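Local coordinates for protein putative pectin lyase (Geobacillus virus E2, PDB 7CHU) that serves as the trimeric tailspike of a deep-sea thermophilic bacteriophage, where its pectate lyase-like beta-helix probably recognises or degrades polysaccharide on the host surface, at residues Ser126-Asn131 with Pro156-Val161. Numbering follows the deposited sequence.
Sequences SKITIN and PVFEFV
Lys127 and Glu159 both start with CG anti to the backbone N (chi1 175° and -172°); the lysine chain passes over Glu159 CB, and its bend at chi3 sends CE and NZ to the carboxylate of the extended glutamate. NZ reaches Glu159 OE1 at 3.0 Å in a salt bridge, coming from above the carboxylate plane rather than within it. The same OE1 has the methyl CG2 of Thr129 beside it and accepts a bond from a water, which in turn accepts one from Asn131 ND2. That amide also donates to Val161 O at 3.0 Å, with the carbonyl oxygen close to the amide plane, so a carbonyl and a water, both accepting from ND2, help to fix the turn of the amide.

Between the two rows of side chains the backbones pair as parallel strands. Val157 O accepts the N-H of Ile128. Glu159 uses both backbone groups, N donating to Ile128 O at 2.8 Å and O accepting from Ile130 N. Val161 N closes the row with a longer bond to Ile130 O, 3.3 Å.

On the buried face Ile130 folds back at chi2 (86°), setting CD1 over the centre of the Phe160 ring in a CH-pi contact, 4.0 Å from the centroid. Ile128 instead meets Phe158 at the ring edge, CG2 to CD1 3.8 Å.

This is the coil-to-coil stacking of a right-handed parallel beta-helix, the pectate lyase fold. Leu137 of strand 135-139 packs against Ile130 and both phenylalanines, helix 91-99 covers Ile128, and strand 187-195 carries the pairing on beyond Phe158 and Phe160.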
loop_
_atom_site.group_PDB
_atom_site.type_symbol
_atom_site.label_atom_id
_atom_site.label_comp_id
_atom_site.label_asym_id
_atom_site.label_seq_id
_atom_site.Cartn_x
_atom_site.Cartn_y
_atom_site.Cartn_z
ATOM N N SER A 126 -29.319 22.601 -6.359
ATOM C CA SER A 126 -30.163 21.444 -6.148
ATOM C C SER A 126 -29.427 20.230 -6.685
ATOM O O SER A 126 -28.446 20.345 -7.425
ATOM C CB SER A 126 -31.542 21.598 -6.805
ATOM O OG SER A 126 -31.468 21.544 -8.213
ATOM N N LYS A 127 -29.926 19.067 -6.284
ATOM C CA LYS A 127 -29.260 17.794 -6.512
ATOM C C LYS A 127 -28.986 17.585 -7.997
ATOM O O LYS A 127 -29.868 17.803 -8.836
ATOM C CB LYS A 127 -30.149 16.680 -5.963
ATOM C CG LYS A 127 -29.657 15.279 -6.223
ATOM C CD LYS A 127 -30.658 14.234 -5.685
ATOM C CE LYS A 127 -32.018 14.271 -6.390
ATOM N NZ LYS A 127 -32.832 13.066 -6.015
ATOM N N ILE A 128 -27.762 17.166 -8.316
ATOM C CA ILE A 128 -27.364 16.777 -9.668
ATOM C C ILE A 128 -27.255 15.262 -9.715
ATOM O O ILE A 128 -26.547 14.664 -8.900
ATOM C CB ILE A 128 -26.038 17.448 -10.072
ATOM C CG1 ILE A 128 -26.252 18.962 -10.255
ATOM C CG2 ILE A 128 -25.492 16.821 -11.363
ATOM C CD1 ILE A 128 -24.957 19.750 -10.331
ATOM N N THR A 129 -27.919 14.640 -10.684
ATOM C CA THR A 129 -28.051 13.194 -10.706
ATOM C C THR A 129 -27.265 12.594 -11.866
ATOM O O THR A 129 -27.275 13.118 -12.984
ATOM C CB THR A 129 -29.530 12.785 -10.794
ATOM O OG1 THR A 129 -30.093 13.277 -12.019
ATOM C CG2 THR A 129 -30.323 13.359 -9.616
ATOM N N ILE A 130 -26.597 11.485 -11.582
ATOM C CA ILE A 130 -25.886 10.681 -12.563
ATOM C C ILE A 130 -26.551 9.308 -12.520
ATOM O O ILE A 130 -26.383 8.561 -11.542
ATOM C CB ILE A 130 -24.383 10.584 -12.245
ATOM C CG1 ILE A 130 -23.729 11.969 -12.249
ATOM C CG2 ILE A 130 -23.675 9.725 -13.302
ATOM C CD1 ILE A 130 -23.810 12.744 -10.955
ATOM N N ASN A 131 -27.339 8.984 -13.544
ATOM C CA ASN A 131 -28.152 7.769 -13.519
ATOM C C ASN A 131 -27.737 6.756 -14.575
ATOM O O ASN A 131 -28.456 5.772 -14.787
ATOM C CB ASN A 131 -29.644 8.075 -13.723
ATOM C CG ASN A 131 -30.189 9.093 -12.750
ATOM O OD1 ASN A 131 -30.827 10.042 -13.173
ATOM N ND2 ASN A 131 -29.977 8.888 -11.437
ATOM N N PRO A 156 -28.019 15.224 -1.752
ATOM C CA PRO A 156 -26.613 15.274 -2.169
ATOM C C PRO A 156 -26.388 16.296 -3.273
ATOM O O PRO A 156 -27.312 16.680 -3.988
ATOM C CB PRO A 156 -26.337 13.853 -2.669
ATOM C CG PRO A 156 -27.682 13.294 -3.029
ATOM C CD PRO A 156 -28.662 13.939 -2.094
ATOM N N VAL A 157 -25.134 16.754 -3.377
ATOM C CA VAL A 157 -24.737 17.598 -4.502
ATOM C C VAL A 157 -24.701 16.765 -5.775
ATOM O O VAL A 157 -25.325 17.110 -6.786
ATOM C CB VAL A 157 -23.375 18.265 -4.232
ATOM C CG1 VAL A 157 -22.980 19.149 -5.398
ATOM C CG2 VAL A 157 -23.423 19.097 -2.985
ATOM N N PHE A 158 -24.000 15.628 -5.727
ATOM C CA PHE A 158 -23.981 14.654 -6.813
ATOM C C PHE A 158 -24.594 13.363 -6.293
ATOM O O PHE A 158 -24.046 12.750 -5.372
ATOM C CB PHE A 158 -22.553 14.373 -7.297
ATOM C CG PHE A 158 -21.912 15.510 -8.021
ATOM C CD1 PHE A 158 -22.529 16.090 -9.125
ATOM C CD2 PHE A 158 -20.668 15.980 -7.623
ATOM C CE1 PHE A 158 -21.917 17.131 -9.806
ATOM C CE2 PHE A 158 -20.053 17.014 -8.301
ATOM C CZ PHE A 158 -20.673 17.596 -9.386
ATOM N N GLU A 159 -25.677 12.914 -6.936
ATOM C CA GLU A 159 -26.302 11.631 -6.644
ATOM C C GLU A 159 -26.002 10.660 -7.785
ATOM O O GLU A 159 -26.465 10.865 -8.916
ATOM C CB GLU A 159 -27.821 11.793 -6.452
ATOM C CG GLU A 159 -28.507 10.508 -5.953
ATOM C CD GLU A 159 -30.062 10.566 -5.967
ATOM O OE1 GLU A 159 -30.659 11.202 -6.864
ATOM O OE2 GLU A 159 -30.696 9.946 -5.086
ATOM N N PHE A 160 -25.256 9.593 -7.481
ATOM C CA PHE A 160 -25.035 8.472 -8.391
ATOM C C PHE A 160 -25.951 7.348 -7.927
ATOM O O PHE A 160 -25.776 6.826 -6.824
ATOM C CB PHE A 160 -23.576 7.980 -8.383
ATOM C CG PHE A 160 -22.546 8.983 -8.871
ATOM C CD1 PHE A 160 -22.088 9.990 -8.027
ATOM C CD2 PHE A 160 -22.009 8.890 -10.158
ATOM C CE1 PHE A 160 -21.130 10.896 -8.464
ATOM C CE2 PHE A 160 -21.053 9.785 -10.605
ATOM C CZ PHE A 160 -20.625 10.804 -9.756
ATOM N N VAL A 161 -26.915 6.961 -8.763
ATOM C CA VAL A 161 -27.847 5.875 -8.449
ATOM C C VAL A 161 -28.426 5.415 -9.784
ATOM O O VAL A 161 -28.672 6.262 -10.647
ATOM C CB VAL A 161 -28.948 6.343 -7.477
ATOM C CG1 VAL A 161 -29.839 7.441 -8.118
ATOM C CG2 VAL A 161 -29.837 5.189 -7.009
HETATM O O HOH W 1 -31.767 10.134 -9.191
#